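Side-chain contacts in 4-hydroxybutyrate CoA-transferase (Porphyromonas gingivalis, PDB 3D3U), which probably transfers coenzyme A between acyl-CoA thioesters and small carboxylates such as acetate and 4-hydroxybutyrate: residues Thr55-Leu60 and Cys139-Ala144; Val28-Gly31 and Ala36-Arg39; Ser13-Val18 and Tyr45-Lys50; Val122-Pro127 and Cys133-Ser138; Gly244-Ile249 and Tyr278-Asn283. All blocks are in the same frame, centred on the assembly; numbering follows the deposited sequence.

Contact 1 (Thr55-Leu60 and Cys139-Ala144); sequences TVFHML and CDYTKA
Tyr141 reaches across to the end of strand 54-57, with Phe57 and Met59 both on the same side of its ring plane and its hydroxyl at the backbone beyond. Phe57 presents CE1 over this face of the tyrosine ring, near CE1 of Tyr141 at 4.4 Å. The two rings are neither stacked nor edge to face: their planes are inclined by 57° and their centroids lie 6.0 Å apart. Met59 lies by the CD2-CE2 bond, running past Tyr141 in the opposite direction, and its SD stands 3.8 Å from Tyr141 CE2. This Met-aromatic contact is oblique, with SD 4.6 Å from the centroid of the Tyr141 ring. Strand 54-57 belongs to the parallel sheet of the N-terminal domain, whose strand order 3-2-1-4-5-6 is that of a Rossmann-like fold, and Tyr141 stands just before helix 142-148, so the ring joins the loop leading into that helix to the chain leaving the strand. With CG set between the backbone N and the carbonyl carbon (chi1 64°), the tyrosine side chain leaves its backbone toward this exit. Its OH lies 3.6 Å from His58 CB and equally far from Met59 N, but the hydrogen bond it makes is to Phe30 O, on the neighbouring strand 27-30. Phe110 of helix 106-110 touches both aromatic residues.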
# COMPACT_ATOMS: atom_id res chain seq x y z
N THR A 55 6.55 -23.83 -0.38
CA THR A 55 5.40 -22.96 -0.37
C THR A 55 5.86 -21.54 -0.44
O THR A 55 6.72 -21.17 0.36
CB THR A 55 4.69 -23.08 0.97
OG1 THR A 55 4.28 -24.40 1.13
CG2 THR A 55 3.38 -22.39 0.95
N VAL A 56 5.29 -20.71 -1.32
CA VAL A 56 5.62 -19.29 -1.17
C VAL A 56 4.48 -18.39 -0.79
O VAL A 56 3.35 -18.58 -1.25
CB VAL A 56 6.62 -18.70 -2.24
CG1 VAL A 56 6.32 -19.28 -3.53
CG2 VAL A 56 6.51 -17.19 -2.32
N PHE A 57 4.74 -17.48 0.13
CA PHE A 57 3.74 -16.48 0.42
C PHE A 57 4.16 -15.10 -0.05
O PHE A 57 5.35 -14.69 0.05
CB PHE A 57 3.23 -16.46 1.90
CG PHE A 57 2.39 -15.25 2.20
CD1 PHE A 57 2.97 -14.08 2.71
CD2 PHE A 57 1.03 -15.22 1.81
CE1 PHE A 57 2.20 -12.88 2.92
CE2 PHE A 57 0.26 -14.04 1.99
CZ PHE A 57 0.87 -12.84 2.55
N HIS A 58 3.20 -14.42 -0.61
CA HIS A 58 3.35 -12.98 -0.99
C HIS A 58 2.01 -12.33 -1.43
O HIS A 58 0.92 -12.94 -1.27
CB HIS A 58 4.49 -12.74 -2.02
CG HIS A 58 4.17 -13.20 -3.40
ND1 HIS A 58 4.77 -14.31 -3.98
CD2 HIS A 58 3.29 -12.73 -4.32
CE1 HIS A 58 4.30 -14.47 -5.22
NE2 HIS A 58 3.40 -13.53 -5.44
N MET A 59 2.10 -11.10 -1.95
CA MET A 59 0.94 -10.23 -2.21
C MET A 59 1.21 -9.59 -3.53
O MET A 59 1.18 -10.28 -4.47
CB MET A 59 0.74 -9.23 -1.09
CG MET A 59 0.12 -9.89 0.12
SD MET A 59 0.09 -8.80 1.56
CE MET A 59 -1.66 -9.15 1.92
N LEU A 60 1.51 -8.30 -3.63
CA LEU A 60 1.89 -7.69 -4.93
C LEU A 60 3.22 -8.12 -5.35
O LEU A 60 4.18 -7.87 -4.67
CB LEU A 60 1.96 -6.16 -4.84
CG LEU A 60 0.63 -5.46 -4.75
CD1 LEU A 60 0.20 -5.23 -6.09
CD2 LEU A 60 -0.30 -6.42 -4.12
N CYS A 139 8.56 -1.50 3.18
CA CYS A 139 8.84 -1.88 4.53
C CYS A 139 7.76 -2.93 4.88
O CYS A 139 8.07 -4.10 5.19
CB CYS A 139 8.68 -0.66 5.37
SG CYS A 139 9.42 -0.96 6.92
N ASP A 140 6.50 -2.46 4.69
CA ASP A 140 5.26 -3.16 4.93
C ASP A 140 5.33 -4.44 5.70
O ASP A 140 5.44 -4.37 6.93
CB ASP A 140 4.54 -3.35 3.62
CG ASP A 140 5.44 -3.86 2.59
OD1 ASP A 140 5.81 -5.07 2.67
OD2 ASP A 140 5.85 -3.09 1.69
N TYR A 141 5.27 -5.59 5.03
CA TYR A 141 5.27 -6.89 5.81
C TYR A 141 6.60 -7.54 5.63
O TYR A 141 6.92 -8.57 6.28
CB TYR A 141 4.22 -7.88 5.36
CG TYR A 141 4.43 -8.37 3.94
CD1 TYR A 141 5.26 -9.40 3.64
CD2 TYR A 141 3.69 -7.87 2.90
CE1 TYR A 141 5.39 -9.86 2.35
CE2 TYR A 141 3.83 -8.36 1.60
CZ TYR A 141 4.66 -9.33 1.36
OH TYR A 141 4.76 -9.78 0.09
N THR A 142 7.31 -6.95 4.69
CA THR A 142 8.55 -7.46 4.33
C THR A 142 9.62 -7.27 5.43
O THR A 142 10.50 -8.08 5.56
CB THR A 142 9.00 -7.01 2.90
OG1 THR A 142 10.37 -6.63 2.98
CG2 THR A 142 8.35 -5.71 2.38
N LYS A 143 9.59 -6.26 6.26
CA LYS A 143 10.65 -6.23 7.22
C LYS A 143 10.33 -7.14 8.40
O LYS A 143 11.26 -7.77 9.01
CB LYS A 143 10.82 -4.83 7.71
CG LYS A 143 11.53 -4.65 8.99
CD LYS A 143 11.96 -3.25 9.09
CE LYS A 143 13.19 -3.11 9.96
NZ LYS A 143 12.83 -3.12 11.39
N ALA A 144 9.04 -7.23 8.76
CA ALA A 144 8.68 -8.15 9.80
C ALA A 144 9.05 -9.57 9.42
O ALA A 144 9.46 -10.40 10.25
CB ALA A 144 7.28 -8.07 9.99

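Contact 2 (Val28-Gly31 and Ala36-Arg39); sequences VVFG and APVR
Ala36 meets Gly31 through the backbone: its CA-H is directed at Gly31 O, with CA 3.5 Å from that oxygen and an angle of 153° at the hydrogen. The methyl group follows more loosely, CB lying 4.0 Å from the same Gly31 O. Glycine brings no side chain, and its share in the contact is the carbonyl group and main chain. Pro37 carries most of the side-chain packing. Its ring turns CD towards Phe30, 3.7 Å from Phe30 CB, and CG comes to 4.1 Å from that same CB carbon. The proline therefore grips the phenylalanine at the root of its side chain, and CD meets the near end of the ring obliquely, 4.0 Å from Phe30 CG. On the other segment, Phe30 has CG beside the backbone N and opposite the carbonyl carbon (chi1 -71°), which takes the rest of the ring past the proline to Phe40 and Met44 of helix 38-46. Pro37 is also the centre of an inverse gamma turn, closed by a weak bond from Val38 N to Ala36 O, 3.1 Å long, and it occupies the N-cap position of the helix. Val38 points away from strand 27-30, and Arg39 sends its guanidinium to Glu155 and Glu182, with which it forms salt bridges. Buried throughout, the contact closes the short connection from the C-terminal end of strand 27-30 into helix 38-46, the first half of a beta-alpha-beta unit completed by strand 54-57 in the parallel, Rossmann-like sheet.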
# COMPACT_ATOMS: atom_id res chain seq x y z
N VAL A 28 8.49 -20.01 2.19
CA VAL A 28 9.31 -18.86 1.96
C VAL A 28 8.38 -17.74 1.83
O VAL A 28 7.23 -17.99 1.46
CB VAL A 28 10.17 -19.07 0.68
CG1 VAL A 28 10.16 -20.51 0.27
CG2 VAL A 28 9.82 -18.22 -0.45
N VAL A 29 8.83 -16.51 2.09
CA VAL A 29 7.99 -15.31 1.91
C VAL A 29 8.77 -14.34 1.03
O VAL A 29 9.97 -14.14 1.25
CB VAL A 29 7.64 -14.61 3.36
CG1 VAL A 29 7.10 -13.20 3.21
CG2 VAL A 29 6.65 -15.42 4.23
N PHE A 30 8.15 -13.71 0.03
CA PHE A 30 8.93 -12.72 -0.79
C PHE A 30 8.55 -11.34 -0.44
O PHE A 30 7.38 -11.09 -0.17
CB PHE A 30 8.59 -12.82 -2.25
CG PHE A 30 9.10 -14.08 -2.95
CD1 PHE A 30 8.72 -14.34 -4.31
CD2 PHE A 30 9.98 -14.97 -2.31
CE1 PHE A 30 9.14 -15.42 -4.99
CE2 PHE A 30 10.45 -16.05 -3.00
CZ PHE A 30 10.02 -16.30 -4.36
N GLY A 31 9.49 -10.40 -0.42
CA GLY A 31 9.18 -8.96 -0.02
C GLY A 31 8.30 -8.46 -1.14
O GLY A 31 8.22 -9.13 -2.22
N ALA A 36 9.97 -6.79 -5.01
CA ALA A 36 9.76 -8.23 -5.24
C ALA A 36 11.04 -8.83 -5.88
O ALA A 36 11.62 -8.20 -6.77
CB ALA A 36 8.58 -8.39 -6.18
N PRO A 37 11.53 -9.97 -5.40
CA PRO A 37 12.83 -10.43 -5.75
C PRO A 37 12.72 -11.44 -6.89
O PRO A 37 12.81 -12.67 -6.77
CB PRO A 37 13.33 -11.04 -4.45
CG PRO A 37 12.15 -11.24 -3.63
CD PRO A 37 10.92 -10.88 -4.41
N VAL A 38 12.58 -10.83 -8.04
CA VAL A 38 12.34 -11.53 -9.25
C VAL A 38 13.57 -12.33 -9.65
O VAL A 38 13.40 -13.41 -10.22
CB VAL A 38 11.83 -10.52 -10.29
CG1 VAL A 38 12.54 -9.21 -10.11
CG2 VAL A 38 12.00 -11.05 -11.70
N ARG A 39 14.79 -11.87 -9.35
CA ARG A 39 16.02 -12.71 -9.68
C ARG A 39 16.02 -14.07 -9.06
O ARG A 39 16.34 -15.08 -9.68
CB ARG A 39 17.28 -12.04 -9.24
CG ARG A 39 17.91 -11.34 -10.41
CD ARG A 39 17.19 -10.14 -10.87
NE ARG A 39 16.60 -9.34 -9.78
CZ ARG A 39 15.90 -8.24 -10.07
NH1 ARG A 39 15.33 -7.51 -9.12
NH2 ARG A 39 15.76 -7.89 -11.35

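Contact 3 (Ser13-Val18 and Tyr45-Lys50); sequences SADEAV and YRQREK
A side-on salt bridge between Asp15, in the first turn of helix 14-21, and Arg46, at the end of helix 38-46, ties two helices of the N-terminal domain together. Arg46 NE donates over 3.0 Å to the syn lone pair of Asp15 OD1, and that oxygen lies nearly in the guanidinium plane. The second grip is less regular: Arg46 NH2 is 2.7 Å from Asp15 OD2 but approaches from above the carboxylate plane, the two flat groups being inclined by 49°. Gln47 adds a third donor. Its chain folds back at chi2 (-60°) and brings NE2 to 2.9 Å from Asp15 OD1, on the anti side but tilted out of the carboxylate plane, with the amide almost perpendicular to the carboxylate. Beside these polar groups Val18 CG1 packs on Gln47 CB at 4.0 Å, and Val18 also rests on Ala43 and Met44. Ser13 and Glu16 form a capping box at the start of helix 14-21. Asp15 OD1 thus takes two N-H groups and OD2 a third, which fixes the rotation of the carboxylate; together with the nearby helix N-terminus, the arginine would be expected to favour the ionised form of Asp15.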
# COMPACT_ATOMS: atom_id res chain seq x y z
N SER A 13 25.40 -16.64 -5.99
CA SER A 13 24.54 -16.40 -7.12
C SER A 13 23.19 -16.63 -6.60
O SER A 13 22.99 -17.32 -5.61
CB SER A 13 24.78 -17.45 -8.25
OG SER A 13 24.35 -18.75 -7.85
N ALA A 14 22.22 -16.15 -7.33
CA ALA A 14 20.89 -16.45 -7.00
C ALA A 14 20.76 -17.98 -6.87
O ALA A 14 20.20 -18.49 -5.87
CB ALA A 14 19.99 -15.90 -8.04
N ASP A 15 21.32 -18.69 -7.85
CA ASP A 15 21.04 -20.15 -7.99
C ASP A 15 21.63 -20.90 -6.82
O ASP A 15 21.00 -21.81 -6.24
CB ASP A 15 21.64 -20.73 -9.26
CG ASP A 15 20.94 -20.21 -10.60
OD1 ASP A 15 20.02 -20.93 -11.11
OD2 ASP A 15 21.27 -19.15 -11.24
N GLU A 16 22.83 -20.49 -6.41
CA GLU A 16 23.46 -21.14 -5.29
C GLU A 16 22.64 -20.87 -4.04
O GLU A 16 22.44 -21.78 -3.18
CB GLU A 16 24.87 -20.68 -5.10
CG GLU A 16 25.78 -20.74 -6.29
CD GLU A 16 27.01 -19.86 -6.04
OE1 GLU A 16 26.85 -18.62 -5.79
OE2 GLU A 16 28.16 -20.41 -6.05
N ALA A 17 22.13 -19.65 -3.93
CA ALA A 17 21.19 -19.35 -2.81
C ALA A 17 19.81 -20.10 -2.82
O ALA A 17 19.42 -20.67 -1.82
CB ALA A 17 21.02 -17.91 -2.62
N VAL A 18 19.10 -20.12 -3.94
CA VAL A 18 17.99 -21.07 -4.08
C VAL A 18 18.38 -22.48 -3.65
O VAL A 18 17.76 -23.11 -2.77
CB VAL A 18 17.52 -21.21 -5.55
CG1 VAL A 18 16.62 -22.36 -5.72
CG2 VAL A 18 16.82 -20.02 -6.00
N TYR A 45 12.86 -20.83 -10.98
CA TYR A 45 12.56 -21.43 -12.27
C TYR A 45 13.69 -22.35 -12.82
O TYR A 45 13.50 -23.57 -13.00
CB TYR A 45 12.28 -20.39 -13.34
CG TYR A 45 11.72 -21.02 -14.55
CD1 TYR A 45 10.35 -21.27 -14.65
CD2 TYR A 45 12.53 -21.41 -15.61
CE1 TYR A 45 9.77 -21.86 -15.77
CE2 TYR A 45 11.98 -22.03 -16.72
CZ TYR A 45 10.58 -22.26 -16.81
OH TYR A 45 9.98 -22.87 -17.93
N ARG A 46 14.85 -21.77 -13.10
CA ARG A 46 15.94 -22.61 -13.56
C ARG A 46 16.20 -23.83 -12.68
O ARG A 46 16.51 -24.86 -13.21
CB ARG A 46 17.21 -21.82 -13.62
CG ARG A 46 17.13 -20.64 -14.48
CD ARG A 46 18.48 -20.11 -14.76
NE ARG A 46 18.91 -19.50 -13.56
CZ ARG A 46 18.65 -18.25 -13.27
NH1 ARG A 46 17.97 -17.46 -14.17
NH2 ARG A 46 19.07 -17.79 -12.05
N GLN A 47 16.13 -23.71 -11.35
CA GLN A 47 16.49 -24.79 -10.46
C GLN A 47 15.31 -25.65 -10.12
O GLN A 47 15.43 -26.41 -9.18
CB GLN A 47 17.16 -24.29 -9.16
CG GLN A 47 18.48 -23.51 -9.39
CD GLN A 47 19.58 -24.31 -10.10
OE1 GLN A 47 19.91 -25.42 -9.64
NE2 GLN A 47 20.13 -23.78 -11.24
N ARG A 48 14.18 -25.56 -10.86
CA ARG A 48 12.93 -26.29 -10.46
C ARG A 48 13.01 -27.80 -10.19
O ARG A 48 12.28 -28.37 -9.36
CB ARG A 48 11.83 -26.07 -11.44
CG ARG A 48 12.07 -26.60 -12.74
CD ARG A 48 11.15 -25.87 -13.72
NE ARG A 48 10.99 -26.45 -15.07
CZ ARG A 48 11.50 -25.94 -16.18
NH1 ARG A 48 11.26 -26.50 -17.35
NH2 ARG A 48 12.21 -24.85 -16.11
N GLU A 49 13.95 -28.42 -10.87
CA GLU A 49 13.99 -29.85 -11.04
C GLU A 49 14.58 -30.31 -9.72
O GLU A 49 14.43 -31.47 -9.38
CB GLU A 49 14.86 -30.15 -12.28
CG GLU A 49 14.88 -28.93 -13.33
CD GLU A 49 14.23 -29.26 -14.76
OE1 GLU A 49 14.11 -30.51 -15.07
OE2 GLU A 49 13.87 -28.33 -15.59
N LYS A 50 15.19 -29.40 -8.96
CA LYS A 50 15.65 -29.75 -7.64
C LYS A 50 14.73 -29.34 -6.49
O LYS A 50 14.88 -29.92 -5.41
CB LYS A 50 16.95 -29.10 -7.29
CG LYS A 50 17.91 -29.17 -8.31
CD LYS A 50 19.24 -28.54 -7.82
CE LYS A 50 20.32 -28.55 -8.92
NZ LYS A 50 20.23 -29.84 -9.69

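Contact 4 (Val122-Pro127 and Cys133-Ser138); sequences VQVSTP and CSFGVS
Segments 122-127 and 133-138 run antiparallel, with Val124 facing Phe135 (CA atoms 4.8 Å apart) and Ser125 facing Ser134. One backbone hydrogen bond joins them, from Ser125 N to Ser134 O over 3.0 Å. Beyond Phe135 the second segment swings away through a type II' turn from Phe135 to Ser138, in which Gly136 has a positive phi of 64°. An ST turn overlaps the start of this bend: Ser134 OG accepts from Gly136 N, and it also bonds to Ile163 O. The apolar side chains form two groups. In the first, the Phe135 ring comes up against the valines, its CD2 atom 3.8 Å from Val124 CG1 in an oblique approach, while Val122 CG2 sits at the ring edge, 4.1 Å from Phe135 CE2. Val124 has its other methyl turned towards the second group, with CG2 4.0 Å from Cys133 CB. Cys133 has SG beside its backbone N (chi1 -58°), which sets the sulfur over one face of the proline ring, 3.5 Å from Pro127 CB. The contact is buried where strand 119-125, between strands 27-30 and 151-157 of the parallel sheet, gives way to the antiparallel return into strand 132-134. That strand pairs with strand 168-170, from which Ile169 touches both Val124 and Phe135. Ala154 of strand 151-157 packs on Val122 and Val124, and the Phe135 ring is covered by Thr142, Lys143 and Ala146 of helix 142-148.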
# COMPACT_ATOMS: atom_id res chain seq x y z
N VAL A 122 14.08 -11.02 0.24
CA VAL A 122 13.82 -9.62 0.08
C VAL A 122 14.78 -8.96 -0.86
O VAL A 122 15.89 -9.45 -1.15
CB VAL A 122 13.94 -8.84 1.41
CG1 VAL A 122 13.06 -9.41 2.50
CG2 VAL A 122 15.37 -8.79 1.89
N GLN A 123 14.41 -7.77 -1.30
CA GLN A 123 15.32 -7.06 -2.19
C GLN A 123 15.84 -5.79 -1.51
O GLN A 123 15.17 -4.86 -1.61
CB GLN A 123 14.58 -6.72 -3.50
CG GLN A 123 15.38 -5.88 -4.43
CD GLN A 123 14.74 -5.77 -5.80
OE1 GLN A 123 13.52 -5.80 -5.94
NE2 GLN A 123 15.56 -5.61 -6.80
N VAL A 124 16.97 -5.70 -0.87
CA VAL A 124 17.37 -4.37 -0.34
C VAL A 124 18.31 -3.61 -1.20
O VAL A 124 18.66 -4.06 -2.31
CB VAL A 124 18.10 -4.53 0.94
CG1 VAL A 124 17.12 -5.11 1.94
CG2 VAL A 124 19.30 -5.54 0.72
N SER A 125 18.79 -2.50 -0.64
CA SER A 125 19.71 -1.57 -1.30
C SER A 125 21.18 -1.75 -0.85
O SER A 125 21.48 -2.49 0.11
CB SER A 125 19.38 -0.19 -0.85
OG SER A 125 20.25 0.12 0.25
N THR A 126 22.10 -1.02 -1.50
CA THR A 126 23.49 -1.12 -1.05
C THR A 126 23.65 -0.53 0.36
O THR A 126 23.14 0.56 0.64
CB THR A 126 24.44 -0.45 -2.01
OG1 THR A 126 23.86 0.74 -2.56
CG2 THR A 126 24.63 -1.33 -3.22
N PRO A 127 24.37 -1.26 1.23
CA PRO A 127 24.62 -0.84 2.63
C PRO A 127 25.50 0.33 2.67
O PRO A 127 26.14 0.67 1.68
CB PRO A 127 25.42 -1.99 3.24
CG PRO A 127 26.09 -2.67 2.08
CD PRO A 127 25.11 -2.49 0.88
N CYS A 133 21.92 -1.95 5.36
CA CYS A 133 21.09 -1.76 4.18
C CYS A 133 19.65 -1.37 4.52
O CYS A 133 19.15 -1.57 5.67
CB CYS A 133 20.95 -3.07 3.45
SG CYS A 133 22.46 -3.85 2.89
N SER A 134 18.97 -0.93 3.46
CA SER A 134 17.63 -0.36 3.58
C SER A 134 16.71 -1.19 2.81
O SER A 134 17.09 -1.64 1.71
CB SER A 134 17.50 1.07 2.90
OG SER A 134 16.10 1.45 2.74
N PHE A 135 15.49 -1.29 3.32
CA PHE A 135 14.47 -2.00 2.59
C PHE A 135 14.04 -1.24 1.36
O PHE A 135 13.32 -1.78 0.55
CB PHE A 135 13.32 -2.39 3.50
CG PHE A 135 13.67 -3.57 4.36
CD1 PHE A 135 13.94 -3.42 5.72
CD2 PHE A 135 13.81 -4.83 3.81
CE1 PHE A 135 14.35 -4.51 6.47
CE2 PHE A 135 14.19 -5.89 4.56
CZ PHE A 135 14.47 -5.74 5.88
N GLY A 136 14.48 0.01 1.22
CA GLY A 136 14.11 0.86 0.08
C GLY A 136 12.63 1.18 0.02
O GLY A 136 12.03 1.78 0.96
N VAL A 137 12.02 0.76 -1.09
CA VAL A 137 10.60 1.06 -1.43
C VAL A 137 9.50 0.13 -0.80
O VAL A 137 8.30 0.21 -1.11
CB VAL A 137 10.41 1.27 -2.96
CG1 VAL A 137 11.59 2.08 -3.56
CG2 VAL A 137 10.28 -0.05 -3.66
N SER A 138 9.92 -0.72 0.13
CA SER A 138 9.00 -1.70 0.78
C SER A 138 9.32 -2.03 2.25
O SER A 138 10.30 -2.72 2.55
CB SER A 138 9.03 -2.99 -0.02
OG SER A 138 7.82 -3.06 -0.69

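Contact 5 (Gly244-Ile249 and Tyr278-Asn283); sequences GVMRMI and YDFVNN
The Phe280 ring takes Met246 over one face and Ile249 at its edge. Met246 CG lies 3.6 Å from the centroid of the Phe280 ring and only 17° off the normal, a CH-pi contact displaced towards the CG-CD2 side of the ring. Ile249 CG2 approaches in the plane of the ring, 3.9 Å from Phe280 CZ. This is the packing of two helices, 243-251 and 275-281, which follow the adjacent parallel strands 235-237 and 266-268 of the large mixed sheet, consistent with the Rossmann-like architecture of the second half of the chain. The residues nearest each other in the backbone are the same ones that carry the contact: Met246 and Phe280 have CA atoms 7.6 Å apart. Both side chains leave their helices with CG opposite the backbone N (chi1 178° for Met246), and they pass alongside each other in opposite directions, so the stem of the methionine crosses the ring while its sulfur travels on towards the root of the phenylalanine. Ile249, one turn further along, meets the CZ end of the ring and also rests on Ile254, while helix 275-281 is held to the preceding part of the chain by a hydrogen bond between Tyr278 OH and Ala185 O. The sulfur makes an oblique Met-aromatic contact, 4.3 Å from the ring centroid of Phe280, and its closest approach is not to the ring itself but to the methylene, Met246 SD lying 3.4 Å from Phe280 CB.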
# COMPACT_ATOMS: atom_id res chain seq x y z
N GLY A 244 2.44 11.15 -7.56
CA GLY A 244 1.59 12.33 -7.29
C GLY A 244 2.11 13.10 -6.10
O GLY A 244 2.25 14.36 -6.10
N VAL A 245 2.49 12.31 -5.11
CA VAL A 245 3.08 12.84 -3.88
C VAL A 245 4.35 13.66 -4.10
O VAL A 245 4.55 14.66 -3.37
CB VAL A 245 3.33 11.71 -2.86
CG1 VAL A 245 3.96 12.24 -1.53
CG2 VAL A 245 1.99 11.10 -2.55
N MET A 246 5.19 13.20 -5.05
CA MET A 246 6.46 13.85 -5.39
C MET A 246 6.21 15.24 -5.88
O MET A 246 6.84 16.23 -5.48
CB MET A 246 7.23 13.02 -6.43
CG MET A 246 8.59 13.63 -6.93
SD MET A 246 9.36 12.45 -8.01
CE MET A 246 8.16 12.37 -9.36
N ARG A 247 5.23 15.26 -6.72
CA ARG A 247 4.79 16.39 -7.43
C ARG A 247 4.36 17.52 -6.42
O ARG A 247 4.66 18.72 -6.56
CB ARG A 247 3.59 15.91 -8.31
CG ARG A 247 3.56 16.50 -9.70
CD ARG A 247 2.24 17.26 -10.09
NE ARG A 247 1.01 16.78 -9.42
CZ ARG A 247 0.40 15.69 -9.78
NH1 ARG A 247 0.90 14.98 -10.78
NH2 ARG A 247 -0.68 15.30 -9.14
N MET A 248 3.63 17.13 -5.39
CA MET A 248 3.14 18.11 -4.54
C MET A 248 4.20 18.46 -3.52
O MET A 248 4.22 19.59 -3.01
CB MET A 248 1.97 17.54 -3.83
CG MET A 248 0.94 17.13 -4.73
SD MET A 248 -0.05 18.54 -5.25
CE MET A 248 -0.51 17.76 -6.89
N ILE A 249 5.05 17.50 -3.17
CA ILE A 249 6.12 17.83 -2.28
C ILE A 249 6.89 18.86 -3.03
O ILE A 249 7.09 19.93 -2.51
CB ILE A 249 6.96 16.64 -1.95
CG1 ILE A 249 6.13 15.66 -1.12
CG2 ILE A 249 8.27 17.16 -1.22
CD1 ILE A 249 6.77 14.33 -0.87
N TYR A 278 11.66 6.90 -8.07
CA TYR A 278 12.77 6.17 -7.41
C TYR A 278 13.93 7.06 -7.23
O TYR A 278 14.38 7.23 -6.07
CB TYR A 278 13.14 4.85 -8.09
CG TYR A 278 11.91 3.98 -8.26
CD1 TYR A 278 10.91 3.94 -7.29
CD2 TYR A 278 11.70 3.23 -9.42
CE1 TYR A 278 9.75 3.20 -7.45
CE2 TYR A 278 10.52 2.45 -9.58
CZ TYR A 278 9.55 2.46 -8.59
OH TYR A 278 8.37 1.71 -8.70
N ASP A 279 14.38 7.72 -8.29
CA ASP A 279 15.43 8.72 -8.04
C ASP A 279 15.15 9.84 -7.07
O ASP A 279 16.08 10.33 -6.50
CB ASP A 279 16.06 9.37 -9.28
CG ASP A 279 16.28 8.44 -10.39
OD1 ASP A 279 16.32 7.23 -10.12
OD2 ASP A 279 16.38 8.81 -11.59
N PHE A 280 13.91 10.29 -6.93
CA PHE A 280 13.58 11.34 -5.94
C PHE A 280 13.64 10.79 -4.51
O PHE A 280 14.20 11.43 -3.57
CB PHE A 280 12.18 11.88 -6.21
CG PHE A 280 11.64 12.87 -5.18
CD1 PHE A 280 12.04 14.23 -5.18
CD2 PHE A 280 10.60 12.49 -4.28
CE1 PHE A 280 11.50 15.19 -4.24
CE2 PHE A 280 10.06 13.47 -3.37
CZ PHE A 280 10.53 14.83 -3.37
N VAL A 281 13.08 9.60 -4.29
CA VAL A 281 13.08 9.12 -2.90
C VAL A 281 14.43 8.60 -2.41
O VAL A 281 14.71 8.48 -1.18
CB VAL A 281 11.95 8.13 -2.65
CG1 VAL A 281 10.62 8.79 -3.19
CG2 VAL A 281 12.29 6.70 -3.24
N ASN A 282 15.31 8.33 -3.36
CA ASN A 282 16.58 7.84 -2.95
C ASN A 282 17.25 8.88 -2.06
O ASN A 282 17.38 10.03 -2.44
CB ASN A 282 17.36 7.51 -4.17
CG ASN A 282 18.63 6.77 -3.85
OD1 ASN A 282 18.83 6.27 -2.75
ND2 ASN A 282 19.50 6.67 -4.84
N ASN A 283 17.59 8.47 -0.84
CA ASN A 283 18.49 9.25 0.04
C ASN A 283 17.85 10.56 0.26
O ASN A 283 18.44 11.57 -0.04
CB ASN A 283 19.82 9.54 -0.65
CG ASN A 283 20.84 8.54 -0.29
OD1 ASN A 283 21.07 8.29 0.89
ND2 ASN A 283 21.46 7.92 -1.29

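Overall arrangement
Contacts 1, 2 and 4 gather at one parallel sheet: strands 54-57, 27-30 and 119-125 are consecutive in it, and all three contacts lie at or near strand ends, where the chain turns into a loop or helix. They touch one another, contact 4 meeting contact 1 through helix 142-148, and their chemistry is mainly apolar; contacts 2 and 4 are buried, contact 1 partly so. Contact 3 shares helix 38-46 with contact 2 but sits about 30 Å from the chain centre, and there charges and an amide dominate, with one small apolar touch. Contact 5 belongs to the other, mixed sheet, joins two helices through an aromatic ring, and reaches contact 4 by Val137 against Tyr278.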